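PDB 4TPS: sporulation inhibitor of replication protein SirA from Bacillus subtilis, which inhibits the initiation of DNA replication during sporulation, preventing over-initiation and so enforcing diploidy, and binds domain I of DnaA. Local coordinates for residues E8-T13 and M106-A111; I16-A21 and I58-P63; V30-F35 and L133-N138; I89-A94 and D114-T119. All blocks are in the same frame, centred on the assembly; numbering follows the deposited sequence.

Contact 1: E8-T13 and M106-A111. With ACT (acetate ion), chain F.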
loop_
_atom_site.group_PDB
_atom_site.type_symbol
_atom_site.label_atom_id
_atom_site.label_comp_id
_atom_site.label_asym_id
_atom_site.label_seq_id
_atom_site.Cartn_x
_atom_site.Cartn_y
_atom_site.Cartn_z
ATOM N N GLU A 8 21.465 4.503 14.344
ATOM C CA GLU A 8 20.018 4.837 14.525
ATOM C C GLU A 8 19.144 4.162 13.414
ATOM O O GLU A 8 19.459 4.236 12.200
ATOM C CB GLU A 8 19.823 6.336 14.527
ATOM C CG GLU A 8 18.556 6.839 15.125
ATOM C CD GLU A 8 18.746 7.243 16.561
ATOM O OE1 GLU A 8 17.716 7.318 17.253
ATOM O OE2 GLU A 8 19.913 7.498 16.986
ATOM N N ARG A 9 18.073 3.494 13.846
ATOM C CA ARG A 9 17.136 2.871 12.936
ATOM C C ARG A 9 15.852 3.706 12.828
ATOM O O ARG A 9 15.449 4.355 13.781
ATOM C CB ARG A 9 16.805 1.445 13.424
ATOM C CG ARG A 9 17.927 0.442 13.256
ATOM C CD ARG A 9 18.957 0.508 14.378
ATOM N NE ARG A 9 18.357 0.134 15.646
ATOM C CZ ARG A 9 19.001 0.159 16.805
ATOM N NH1 ARG A 9 18.398 -0.243 17.924
ATOM N NH2 ARG A 9 20.234 0.630 16.850
ATOM N N HIS A 10 15.271 3.746 11.624
ATOM C CA HIS A 10 14.045 4.522 11.397
ATOM C C HIS A 10 13.147 3.687 10.522
ATOM O O HIS A 10 13.454 3.447 9.341
ATOM C CB HIS A 10 14.397 5.837 10.709
ATOM C CG HIS A 10 13.228 6.766 10.529
ATOM N ND1 HIS A 10 13.325 7.990 9.882
ATOM C CD2 HIS A 10 11.972 6.704 11.013
ATOM C CE1 HIS A 10 12.149 8.605 9.955
ATOM N NE2 HIS A 10 11.322 7.841 10.639
ATOM N N TYR A 11 12.076 3.160 11.116
ATOM C CA TYR A 11 11.166 2.268 10.377
ATOM C C TYR A 11 9.840 2.978 10.124
ATOM O O TYR A 11 9.289 3.681 11.028
ATOM C CB TYR A 11 10.833 1.061 11.231
ATOM C CG TYR A 11 11.972 0.267 11.677
ATOM C CD1 TYR A 11 12.521 -0.710 10.885
ATOM C CD2 TYR A 11 12.546 0.515 12.955
ATOM C CE1 TYR A 11 13.592 -1.460 11.344
ATOM C CE2 TYR A 11 13.573 -0.237 13.421
ATOM C CZ TYR A 11 14.103 -1.216 12.632
ATOM O OH TYR A 11 15.155 -1.937 13.199
ATOM N N TYR A 12 9.319 2.784 8.912
ATOM C CA TYR A 12 7.928 3.095 8.584
ATOM C C TYR A 12 7.210 1.751 8.508
ATOM O O TYR A 12 7.664 0.831 7.797
ATOM C CB TYR A 12 7.887 3.839 7.269
ATOM C CG TYR A 12 8.489 5.203 7.339
ATOM C CD1 TYR A 12 9.827 5.376 7.226
ATOM C CD2 TYR A 12 7.708 6.317 7.491
ATOM C CE1 TYR A 12 10.400 6.648 7.250
ATOM C CE2 TYR A 12 8.245 7.556 7.529
ATOM C CZ TYR A 12 9.609 7.739 7.395
ATOM O OH TYR A 12 10.093 9.071 7.485
ATOM N N THR A 13 6.138 1.628 9.292
ATOM C CA THR A 13 5.447 0.356 9.464
ATOM C C THR A 13 3.994 0.539 9.104
ATOM O O THR A 13 3.337 1.480 9.566
ATOM C CB THR A 13 5.628 -0.177 10.867
ATOM O OG1 THR A 13 7.024 -0.279 11.186
ATOM C CG2 THR A 13 5.045 -1.554 11.036
ATOM N N MET A 106 -0.183 4.854 9.425
ATOM C CA MET A 106 1.272 4.638 9.468
ATOM C C MET A 106 1.711 4.584 10.941
ATOM O O MET A 106 1.223 5.375 11.755
ATOM C CB MET A 106 2.050 5.746 8.699
ATOM C CG MET A 106 3.575 5.901 8.935
ATOM S SD MET A 106 4.101 7.419 8.027
ATOM C CE MET A 106 3.740 8.659 9.270
ATOM N N ILE A 107 2.661 3.719 11.208
ATOM C CA ILE A 107 3.488 3.775 12.442
ATOM C C ILE A 107 4.938 4.127 12.084
ATOM O O ILE A 107 5.490 3.600 11.140
ATOM C CB ILE A 107 3.441 2.407 13.151
ATOM C CG1 ILE A 107 2.062 2.254 13.787
ATOM C CG2 ILE A 107 4.478 2.326 14.269
ATOM C CD1 ILE A 107 1.759 0.851 14.222
ATOM N N GLU A 108 5.566 4.992 12.868
ATOM C CA GLU A 108 6.956 5.311 12.637
ATOM C C GLU A 108 7.666 4.973 13.944
ATOM O O GLU A 108 7.197 5.319 15.042
ATOM C CB GLU A 108 7.165 6.759 12.372
ATOM C CG GLU A 108 7.084 7.264 10.993
ATOM C CD GLU A 108 7.649 8.680 10.917
ATOM O OE1 GLU A 108 8.883 8.969 11.049
ATOM O OE2 GLU A 108 6.817 9.520 10.788
ATOM N N ILE A 109 8.807 4.324 13.817
ATOM C CA ILE A 109 9.640 3.958 14.964
ATOM C C ILE A 109 11.072 4.484 14.705
ATOM O O ILE A 109 11.633 4.264 13.647
ATOM C CB ILE A 109 9.642 2.473 15.205
ATOM C CG1 ILE A 109 8.226 1.978 15.612
ATOM C CG2 ILE A 109 10.690 2.065 16.227
ATOM C CD1 ILE A 109 8.019 0.485 15.523
ATOM N N VAL A 110 11.651 5.137 15.710
ATOM C CA VAL A 110 13.078 5.498 15.690
ATOM C C VAL A 110 13.724 4.816 16.874
ATOM O O VAL A 110 13.216 4.871 17.934
ATOM C CB VAL A 110 13.266 7.055 15.772
ATOM C CG1 VAL A 110 14.747 7.403 15.836
ATOM C CG2 VAL A 110 12.561 7.738 14.619
ATOM N N ALA A 111 14.849 4.129 16.658
ATOM C CA ALA A 111 15.533 3.418 17.705
ATOM C C ALA A 111 17.043 3.558 17.683
ATOM O O ALA A 111 17.627 3.634 16.636
ATOM C CB ALA A 111 15.152 1.941 17.688
HETATM C C ACT F . 15.678 9.936 8.042
HETATM O O ACT F . 15.594 8.809 8.596
HETATM O OXT ACT F . 14.650 10.672 7.884
HETATM C CH3 ACT F . 17.014 10.431 7.535
#

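Contact 2: I16-A21 and I58-P63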
loop_
_atom_site.group_PDB
_atom_site.type_symbol
_atom_site.label_atom_id
_atom_site.label_comp_id
_atom_site.label_asym_id
_atom_site.label_seq_id
_atom_site.Cartn_x
_atom_site.Cartn_y
_atom_site.Cartn_z
ATOM N N ILE A 16 -0.756 -4.065 6.310
ATOM C CA ILE A 16 -1.083 -4.394 4.900
ATOM C C ILE A 16 -2.368 -5.249 4.878
ATOM O O ILE A 16 -2.568 -6.142 5.695
ATOM C CB ILE A 16 0.059 -5.169 4.207
ATOM C CG1 ILE A 16 1.415 -4.464 4.353
ATOM C CG2 ILE A 16 -0.270 -5.453 2.730
ATOM C CD1 ILE A 16 1.427 -3.056 3.843
ATOM N N LYS A 17 -3.265 -4.938 3.935
ATOM C CA LYS A 17 -4.418 -5.779 3.750
ATOM C C LYS A 17 -4.028 -7.146 3.283
ATOM O O LYS A 17 -3.114 -7.347 2.438
ATOM C CB LYS A 17 -5.371 -5.129 2.770
ATOM C CG LYS A 17 -6.104 -3.894 3.267
ATOM C CD LYS A 17 -7.066 -3.352 2.233
ATOM C CE LYS A 17 -7.929 -2.191 2.709
ATOM N NZ LYS A 17 -8.747 -1.727 1.559
ATOM N N GLU A 18 -4.741 -8.127 3.834
ATOM C CA GLU A 18 -4.559 -9.527 3.507
ATOM C C GLU A 18 -4.470 -9.836 2.002
ATOM O O GLU A 18 -3.606 -10.571 1.559
ATOM C CB GLU A 18 -5.749 -10.290 4.118
ATOM C CG GLU A 18 -5.595 -10.523 5.618
ATOM C CD GLU A 18 -6.025 -9.411 6.579
ATOM O OE1 GLU A 18 -6.134 -8.239 6.161
ATOM O OE2 GLU A 18 -6.224 -9.728 7.795
ATOM N N GLU A 19 -5.337 -9.204 1.208
ATOM C CA GLU A 19 -5.358 -9.516 -0.198
ATOM C C GLU A 19 -4.029 -9.173 -0.864
ATOM O O GLU A 19 -3.540 -9.869 -1.742
ATOM C CB GLU A 19 -6.546 -8.762 -0.843
ATOM C CG GLU A 19 -6.646 -8.830 -2.321
ATOM C CD GLU A 19 -7.886 -8.109 -2.836
ATOM O OE1 GLU A 19 -8.268 -7.023 -2.277
ATOM O OE2 GLU A 19 -8.479 -8.630 -3.820
ATOM N N PHE A 20 -3.479 -8.021 -0.482
ATOM C CA PHE A 20 -2.207 -7.557 -1.064
ATOM C C PHE A 20 -0.985 -8.257 -0.501
ATOM O O PHE A 20 -0.029 -8.519 -1.244
ATOM C CB PHE A 20 -2.160 -6.028 -0.940
ATOM C CG PHE A 20 -3.137 -5.391 -1.890
ATOM C CD1 PHE A 20 -2.767 -5.184 -3.207
ATOM C CD2 PHE A 20 -4.425 -5.091 -1.489
ATOM C CE1 PHE A 20 -3.700 -4.677 -4.123
ATOM C CE2 PHE A 20 -5.336 -4.611 -2.408
ATOM C CZ PHE A 20 -4.960 -4.360 -3.681
ATOM N N ALA A 21 -1.045 -8.583 0.775
ATOM C CA ALA A 21 0.024 -9.395 1.392
ATOM C C ALA A 21 0.193 -10.716 0.643
ATOM O O ALA A 21 1.316 -11.146 0.313
ATOM C CB ALA A 21 -0.241 -9.594 2.878
ATOM N N ILE A 58 -4.244 -0.241 -0.159
ATOM C CA ILE A 58 -3.694 -1.551 0.175
ATOM C C ILE A 58 -3.387 -1.715 1.667
ATOM O O ILE A 58 -2.955 -2.763 2.069
ATOM C CB ILE A 58 -2.418 -1.884 -0.653
ATOM C CG1 ILE A 58 -1.216 -1.004 -0.225
ATOM C CG2 ILE A 58 -2.698 -1.725 -2.173
ATOM C CD1 ILE A 58 0.095 -1.519 -0.823
ATOM N N THR A 59 -3.593 -0.665 2.444
ATOM C CA THR A 59 -3.301 -0.692 3.852
ATOM C C THR A 59 -4.565 -0.483 4.682
ATOM O O THR A 59 -5.598 0.039 4.198
ATOM C CB THR A 59 -2.226 0.375 4.225
ATOM O OG1 THR A 59 -2.688 1.690 3.948
ATOM C CG2 THR A 59 -0.934 0.143 3.481
ATOM N N GLN A 60 -4.473 -0.862 5.963
ATOM C CA GLN A 60 -5.568 -0.712 6.932
ATOM C C GLN A 60 -5.247 0.414 7.884
ATOM O O GLN A 60 -4.072 0.644 8.195
ATOM C CB GLN A 60 -5.730 -2.000 7.762
ATOM C CG GLN A 60 -5.990 -3.210 6.873
ATOM C CD GLN A 60 -6.523 -4.412 7.628
ATOM O OE1 GLN A 60 -6.352 -4.526 8.799
ATOM N NE2 GLN A 60 -7.219 -5.293 6.928
ATOM N N PRO A 61 -6.274 1.072 8.401
ATOM C CA PRO A 61 -6.035 2.049 9.474
ATOM C C PRO A 61 -5.397 1.342 10.692
ATOM O O PRO A 61 -5.752 0.187 11.033
ATOM C CB PRO A 61 -7.423 2.575 9.817
ATOM C CG PRO A 61 -8.354 2.025 8.850
ATOM C CD PRO A 61 -7.703 0.928 8.061
ATOM N N ILE A 62 -4.505 2.053 11.368
ATOM C CA ILE A 62 -3.935 1.480 12.603
ATOM C C ILE A 62 -5.067 1.443 13.677
ATOM O O ILE A 62 -5.794 2.375 13.788
ATOM C CB ILE A 62 -2.741 2.339 13.078
ATOM C CG1 ILE A 62 -1.628 2.447 11.998
ATOM C CG2 ILE A 62 -2.187 1.824 14.386
ATOM C CD1 ILE A 62 -1.100 1.124 11.447
ATOM N N PRO A 63 -5.231 0.337 14.439
ATOM C CA PRO A 63 -6.320 0.295 15.454
ATOM C C PRO A 63 -5.842 0.986 16.710
ATOM O O PRO A 63 -5.221 0.378 17.567
ATOM C CB PRO A 63 -6.586 -1.230 15.633
ATOM C CG PRO A 63 -5.241 -1.837 15.288
ATOM C CD PRO A 63 -4.583 -0.975 14.254
HETATM O O HOH W 1 -8.116 1.273 2.904
#

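Contact 3: V30-F35 and L133-N138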
loop_
_atom_site.group_PDB
_atom_site.type_symbol
_atom_site.label_atom_id
_atom_site.label_comp_id
_atom_site.label_asym_id
_atom_site.label_seq_id
_atom_site.Cartn_x
_atom_site.Cartn_y
_atom_site.Cartn_z
ATOM N N VAL A 30 8.588 -5.187 -4.073
ATOM C CA VAL A 30 7.766 -4.314 -4.885
ATOM C C VAL A 30 6.964 -3.382 -3.988
ATOM O O VAL A 30 6.773 -2.224 -4.308
ATOM C CB VAL A 30 6.817 -5.137 -5.751
ATOM C CG1 VAL A 30 5.879 -4.229 -6.566
ATOM C CG2 VAL A 30 7.665 -5.929 -6.697
ATOM N N MET A 31 6.527 -3.887 -2.846
ATOM C CA MET A 31 5.801 -3.046 -1.880
ATOM C C MET A 31 6.774 -2.068 -1.244
ATOM O O MET A 31 6.468 -0.903 -1.136
ATOM C CB MET A 31 5.094 -3.859 -0.767
ATOM C CG MET A 31 3.792 -4.472 -1.231
ATOM S SD MET A 31 2.779 -5.143 0.066
ATOM C CE MET A 31 3.803 -6.522 0.504
ATOM N N PHE A 32 7.965 -2.545 -0.892
ATOM C CA PHE A 32 8.980 -1.645 -0.386
ATOM C C PHE A 32 9.203 -0.469 -1.352
ATOM O O PHE A 32 9.237 0.662 -0.907
ATOM C CB PHE A 32 10.289 -2.402 -0.161
ATOM C CG PHE A 32 11.448 -1.516 0.247
ATOM C CD1 PHE A 32 11.612 -1.208 1.581
ATOM C CD2 PHE A 32 12.356 -1.007 -0.660
ATOM C CE1 PHE A 32 12.631 -0.399 2.003
ATOM C CE2 PHE A 32 13.390 -0.180 -0.247
ATOM C CZ PHE A 32 13.570 0.075 1.104
ATOM N N GLU A 33 9.315 -0.765 -2.664
ATOM C CA GLU A 33 9.561 0.288 -3.640
ATOM C C GLU A 33 8.393 1.292 -3.740
ATOM O O GLU A 33 8.589 2.490 -3.879
ATOM C CB GLU A 33 9.902 -0.312 -5.011
ATOM C CG GLU A 33 11.262 -1.009 -4.977
ATOM C CD GLU A 33 11.726 -1.531 -6.331
ATOM O OE1 GLU A 33 11.969 -2.752 -6.431
ATOM O OE2 GLU A 33 11.868 -0.719 -7.277
ATOM N N LEU A 34 7.170 0.808 -3.641
ATOM C CA LEU A 34 5.984 1.667 -3.603
ATOM C C LEU A 34 6.007 2.633 -2.403
ATOM O O LEU A 34 5.866 3.848 -2.531
ATOM C CB LEU A 34 4.731 0.860 -3.578
ATOM C CG LEU A 34 3.428 1.669 -3.582
ATOM C CD1 LEU A 34 3.182 2.259 -4.967
ATOM C CD2 LEU A 34 2.242 0.818 -3.170
ATOM N N PHE A 35 6.224 2.073 -1.244
ATOM C CA PHE A 35 6.369 2.891 -0.022
ATOM C C PHE A 35 7.572 3.891 -0.056
ATOM O O PHE A 35 7.443 5.050 0.329
ATOM C CB PHE A 35 6.418 2.023 1.205
ATOM C CG PHE A 35 5.075 1.380 1.535
ATOM C CD1 PHE A 35 4.038 2.121 2.028
ATOM C CD2 PHE A 35 4.852 0.028 1.349
ATOM C CE1 PHE A 35 2.816 1.535 2.360
ATOM C CE2 PHE A 35 3.630 -0.556 1.637
ATOM C CZ PHE A 35 2.611 0.206 2.158
ATOM N N LEU A 133 4.111 -4.700 7.967
ATOM C CA LEU A 133 5.336 -4.602 7.163
ATOM C C LEU A 133 6.174 -3.401 7.598
ATOM O O LEU A 133 5.724 -2.265 7.522
ATOM C CB LEU A 133 4.929 -4.440 5.713
ATOM C CG LEU A 133 6.054 -4.479 4.679
ATOM C CD1 LEU A 133 6.629 -5.919 4.575
ATOM C CD2 LEU A 133 5.509 -4.051 3.305
ATOM N N ALA A 134 7.372 -3.666 8.118
ATOM C CA ALA A 134 8.238 -2.612 8.674
ATOM C C ALA A 134 9.369 -2.381 7.663
ATOM O O ALA A 134 9.960 -3.338 7.151
ATOM C CB ALA A 134 8.853 -3.115 9.994
ATOM N N MET A 135 9.713 -1.117 7.409
ATOM C CA MET A 135 10.655 -0.810 6.378
ATOM C C MET A 135 11.540 0.340 6.832
ATOM O O MET A 135 11.014 1.407 7.224
ATOM C CB MET A 135 9.883 -0.311 5.168
ATOM C CG MET A 135 8.979 -1.358 4.479
ATOM S SD MET A 135 7.729 -0.645 3.379
ATOM C CE MET A 135 6.499 -0.111 4.543
ATOM N N ASP A 136 12.862 0.133 6.730
ATOM C CA ASP A 136 13.859 1.228 6.951
ATOM C C ASP A 136 14.439 1.584 5.581
ATOM O O ASP A 136 15.154 0.793 4.984
ATOM C CB ASP A 136 14.919 0.769 7.950
ATOM C CG ASP A 136 15.910 1.890 8.300
ATOM O OD1 ASP A 136 16.166 2.738 7.457
ATOM O OD2 ASP A 136 16.475 1.913 9.449
ATOM N N PHE A 137 14.087 2.771 5.080
ATOM C CA PHE A 137 14.479 3.228 3.766
ATOM C C PHE A 137 15.930 3.740 3.751
ATOM O O PHE A 137 16.470 3.999 2.694
ATOM C CB PHE A 137 13.577 4.397 3.328
ATOM C CG PHE A 137 12.113 4.039 3.259
ATOM C CD1 PHE A 137 11.677 2.993 2.432
ATOM C CD2 PHE A 137 11.211 4.697 3.993
ATOM C CE1 PHE A 137 10.361 2.628 2.389
ATOM C CE2 PHE A 137 9.884 4.328 3.961
ATOM C CZ PHE A 137 9.469 3.293 3.168
ATOM N N ASN A 138 16.521 3.886 4.933
ATOM C CA ASN A 138 17.919 4.311 5.035
ATOM C C ASN A 138 18.866 3.135 4.827
ATOM O O ASN A 138 19.872 3.238 4.154
ATOM C CB ASN A 138 18.229 4.964 6.398
ATOM C CG ASN A 138 17.327 6.156 6.751
ATOM O OD1 ASN A 138 17.142 6.504 7.950
ATOM N ND2 ASN A 138 16.861 6.851 5.747
#

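Contact 4: I89-A94 and D114-T119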
loop_
_atom_site.group_PDB
_atom_site.type_symbol
_atom_site.label_atom_id
_atom_site.label_comp_id
_atom_site.label_asym_id
_atom_site.label_seq_id
_atom_site.Cartn_x
_atom_site.Cartn_y
_atom_site.Cartn_z
ATOM N N ILE A 89 10.444 5.076 25.015
ATOM C CA ILE A 89 10.988 4.166 25.983
ATOM C C ILE A 89 12.495 4.254 26.090
ATOM O O ILE A 89 13.186 4.596 25.140
ATOM C CB ILE A 89 10.609 2.693 25.700
ATOM C CG1 ILE A 89 11.265 2.180 24.421
ATOM C CG2 ILE A 89 9.107 2.551 25.604
ATOM C CD1 ILE A 89 10.969 0.740 24.143
ATOM N N ALA A 90 13.013 3.950 27.305
ATOM C CA ALA A 90 14.457 3.795 27.522
ATOM C C ALA A 90 14.665 2.399 28.120
ATOM O O ALA A 90 13.920 2.001 28.999
ATOM C CB ALA A 90 15.038 4.900 28.406
ATOM N N LEU A 91 15.554 1.620 27.514
ATOM C CA LEU A 91 15.833 0.275 27.994
ATOM C C LEU A 91 16.552 0.235 29.336
ATOM O O LEU A 91 17.330 1.137 29.638
ATOM C CB LEU A 91 16.698 -0.441 26.975
ATOM C CG LEU A 91 16.131 -0.727 25.604
ATOM C CD1 LEU A 91 17.206 -1.471 24.819
ATOM C CD2 LEU A 91 14.904 -1.585 25.809
ATOM N N PRO A 92 16.327 -0.867 30.118
ATOM C CA PRO A 92 17.060 -1.032 31.373
ATOM C C PRO A 92 18.535 -1.052 31.132
ATOM O O PRO A 92 19.001 -1.389 30.001
ATOM C CB PRO A 92 16.655 -2.423 31.841
ATOM C CG PRO A 92 15.328 -2.675 31.260
ATOM C CD PRO A 92 15.287 -1.918 29.957
ATOM N N LYS A 93 19.272 -0.716 32.186
ATOM C CA LYS A 93 20.746 -0.777 32.170
ATOM C C LYS A 93 21.313 0.101 31.045
ATOM O O LYS A 93 22.333 -0.210 30.497
ATOM C CB LYS A 93 21.203 -2.233 32.094
ATOM C CG LYS A 93 20.685 -3.039 33.285
ATOM C CD LYS A 93 21.127 -4.495 33.251
ATOM C CE LYS A 93 20.687 -5.259 34.501
ATOM N NZ LYS A 93 20.690 -6.735 34.257
ATOM N N ALA A 94 20.636 1.217 30.729
ATOM C CA ALA A 94 21.118 2.173 29.714
ATOM C C ALA A 94 21.411 1.581 28.308
ATOM O O ALA A 94 22.282 2.017 27.612
ATOM C CB ALA A 94 22.335 2.929 30.207
ATOM N N ASP A 114 20.760 -1.075 21.635
ATOM C CA ASP A 114 20.503 -2.490 21.421
ATOM C C ASP A 114 19.230 -2.653 20.584
ATOM O O ASP A 114 18.268 -1.842 20.717
ATOM C CB ASP A 114 20.351 -3.207 22.777
ATOM C CG ASP A 114 21.684 -3.485 23.457
ATOM O OD1 ASP A 114 22.753 -3.012 22.946
ATOM O OD2 ASP A 114 21.647 -4.233 24.477
ATOM N N TYR A 115 19.203 -3.670 19.721
ATOM C CA TYR A 115 18.024 -3.995 18.907
ATOM C C TYR A 115 16.814 -4.381 19.742
ATOM O O TYR A 115 15.651 -4.378 19.232
ATOM C CB TYR A 115 18.395 -5.120 17.911
ATOM C CG TYR A 115 19.168 -4.630 16.697
ATOM C CD1 TYR A 115 18.581 -3.749 15.795
ATOM C CD2 TYR A 115 20.472 -5.072 16.423
ATOM C CE1 TYR A 115 19.268 -3.318 14.664
ATOM C CE2 TYR A 115 21.161 -4.634 15.285
ATOM C CZ TYR A 115 20.554 -3.740 14.426
ATOM O OH TYR A 115 21.184 -3.302 13.294
ATOM N N GLU A 116 17.040 -4.667 21.018
ATOM C CA GLU A 116 15.911 -4.774 21.966
ATOM C C GLU A 116 14.949 -3.568 21.944
ATOM O O GLU A 116 13.753 -3.720 22.245
ATOM C CB GLU A 116 16.384 -5.019 23.408
ATOM C CG GLU A 116 15.243 -5.369 24.331
ATOM C CD GLU A 116 14.414 -6.608 23.878
ATOM O OE1 GLU A 116 15.019 -7.593 23.374
ATOM O OE2 GLU A 116 13.154 -6.603 24.019
ATOM N N ALA A 117 15.490 -2.381 21.642
ATOM C CA ALA A 117 14.715 -1.153 21.714
ATOM C C ALA A 117 13.469 -1.201 20.798
ATOM O O ALA A 117 12.352 -1.043 21.255
ATOM C CB ALA A 117 15.613 0.084 21.428
ATOM N N GLU A 118 13.678 -1.422 19.518
ATOM C CA GLU A 118 12.566 -1.547 18.569
ATOM C C GLU A 118 11.789 -2.853 18.756
ATOM O O GLU A 118 10.574 -2.892 18.519
ATOM C CB GLU A 118 12.975 -1.379 17.078
ATOM C CG GLU A 118 14.054 -2.294 16.543
ATOM C CD GLU A 118 15.415 -1.634 16.610
ATOM O OE1 GLU A 118 15.875 -1.391 17.759
ATOM O OE2 GLU A 118 16.011 -1.367 15.547
ATOM N N THR A 119 12.479 -3.885 19.263
ATOM C CA THR A 119 11.880 -5.197 19.438
ATOM C C THR A 119 10.718 -5.104 20.435
ATOM O O THR A 119 9.732 -5.812 20.296
ATOM C CB THR A 119 12.937 -6.215 19.898
ATOM O OG1 THR A 119 13.884 -6.401 18.822
ATOM C CG2 THR A 119 12.289 -7.537 20.245
#

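Contact 1: E8-T13 and M106-A111
His10 NE2 donates to Glu108 OE1 at 2.7 Å, a His-carboxylate bond running diagonally across two antiparallel strands. The oxygen is met on its anti side and lies close to the imidazole plane, so the ring is held at its edge. At the other nitrogen, ND1 gives a nearly straight bond (174°) to O of an acetate ion, probably from the crystallisation liquor; an anion at each nitrogen would be expected to polarise the ring and may favour its protonated form. CG of His10 is anti to the backbone N (chi1 -175°), a setting that lays the ring beside Val110, whose CG2 comes 3.8 Å from His10 CD2 in an off-centre CH-pi contact. Tyr12 braces the same carboxylate: the two side chains run alongside each other, their planes only 14° apart, and Tyr12 CE2 sits 3.6 Å from Glu108 CD. Further along, Met106 SD makes a Met-aromatic contact at the Tyr12 edge, 3.8 Å from CD2. On the opposite face of the sheet, the Arg9 guanidinium lies over Ala111 O, while its charge is met by Glu118, which also bonds the Tyr11 hydroxyl. Thr13 OG1 is buried on that face without a polar partner. Six backbone bonds join the strands, two at each of the pairs Arg9-Ala111, Tyr11-Ile109 and Thr13-Ile107: the regular alternation of hydrogen-bonded and non-hydrogen-bonded pairs of an antiparallel sheet.

Contact 2: I16-A21 and I58-P63
The Phe20 ring receives Ile58 CG2 on one face, the methyl lying 3.5 Å above the plane and over its centre: a CH-pi contact made nearly along the ring normal. Torsion about CA-CB of Ile58 (chi1 70°) sends CG1 between the backbone N and the carbonyl carbon, which turns CG2 to the ring. Phe20 also meets an aromatic side chain of another protein chain, and Ile58 packs on an aromatic group of that chain too, so this pair forms part of a protein-protein interface. An alanine in place of Phe20 would remove the ring and is likely to leave the Ile58 methyl without its aromatic seat and the neighbouring chain without a ring to pack on. The side chains of Glu18 and Gln60 cross at about a right angle, with the carboxylate and amide planes 47° apart; Glu18 OE1 comes to 3.2 Å from Gln60 NE2, but at an angle too poor for a hydrogen bond. Between these pairs runs Lys17, whose N donates to Ile58 O at 2.9 Å and whose CG rests against Gln60 CG at 3.7 Å. The extended lysine chain carries NZ to Tyr57 O, and a water that donates to Thr59 O takes only a weak bond from NZ. Lys17 is also N-cap residue of helix 18-23: a strand-to-helix junction at the end of strand 9-16, where the short, weakly bonded strand 59-60 pairs with it.

Contact 3: V30-F35 and L133-N138
Met135 and Phe35 make the dense part of this contact. Their side chains cross at about a right angle, Met135 SD 3.6 Å from Phe35 CD2 and oblique to the ring, and the terminal methyl CE stands over one face, offset toward the rim, in a Met-aromatic and CH-pi arrangement. The bend at the last torsion of Met135 (chi3 -79°) is what folds CE over that ring. Just as close, Phe137 CD1 approaches Phe32 CE1 to 3.5 Å; the two side chains run past each other in opposite directions, their ring planes at 46°. At the edge of Phe32, CD1 meets Met135 CG at 3.9 Å, and beyond, Phe32 stacks on Tyr142. Phe137 CZ rests 3.8 Å from Phe35 CB. A serine at Phe35 would remove the ring and is likely to leave the Met135 thioether and methyl without their aromatic partner and Leu133 CD2 without the ring atom CE2 near it. All this is the packing of an alpha-helix, 28-39, across one face of an antiparallel sheet, with local axes 9.9 Å apart and crossing at -61°. Toward the start of the strand the fit is looser: Leu133 CD2 reaches Met31 CB at 4.1 Å and Phe35 CE2 only at 4.3 Å. Glu33 and Asn138 are exposed at the margins; near Asn138 an Asx turn forms, Asp136 OD1 accepting from Asn138 N.

Contact 4: I89-A94 and D114-T119
Leu91 points its side chain at the turn 114-117 leading into helix 116-128, and its CD1 methyl does most of the touching. That methyl stands 3.7 Å from Ala117 N and 3.9 Å from Glu116 CB, with Ala117 CB and Asp114 CB each a little farther off. One branch thus faces three residues of the turn, while the second, CD2, lies 4.1 Å from Glu116 CG. Leu91 and Glu116 cross at about a right angle: the leucine comes straight in, whereas the glutamate starts toward it, bends at its second torsion (chi2 57°) and carries its carboxylate away. Only the aliphatic stem of Glu116 therefore meets the apolar group. Ala117 N, though covered by a methyl, has its polar need met within the turn, since it donates to Asp114 O at 3.0 Å. Ile89, two residues before Leu91, offers a second methyl: its first torsion (chi1 67°) directs CG1 and the CD1 methyl toward the helix, where CD1 approaches Ala117 O at 3.7 Å. The turn itself is tied from within: Tyr115 O accepts both Thr119 N and Thr119 OG1, the hydroxyl at 2.7 Å and from above the carbonyl plane. Ile120 and Phe121, further along helix 116-128, continue the apolar surface onto Ile89, and strand 96-103 supplies Ala98 beside both Ile89 and Ala117. Helix 116-128 is thereby packed against strand 86-90 and the residues after it, with strand 96-103 pairing alongside.

The four contacts share one antiparallel sheet. Contact 1 joins strands 9-16 and 106-113, with its centre about 6 Å from the centre of the chain; contact 3, with its centre about 11 Å from that of contact 1, brings helix 28-39 onto strand 132-136, which pairs with strand 9-16 on its other side. Contact 2 lies at the far end of strand 9-16 and touches contacts 1 and 3. Contact 4 is on the opposite side of the chain's centre from contact 2, their centres about 28 Å apart, and reaches contact 1 through Glu118. Contact 2 nests inside the loop closed by contact 1 and contact 4 inside that of contact 3, while contacts 1 and 3 interleave, so segments far apart in sequence meet on one sheet.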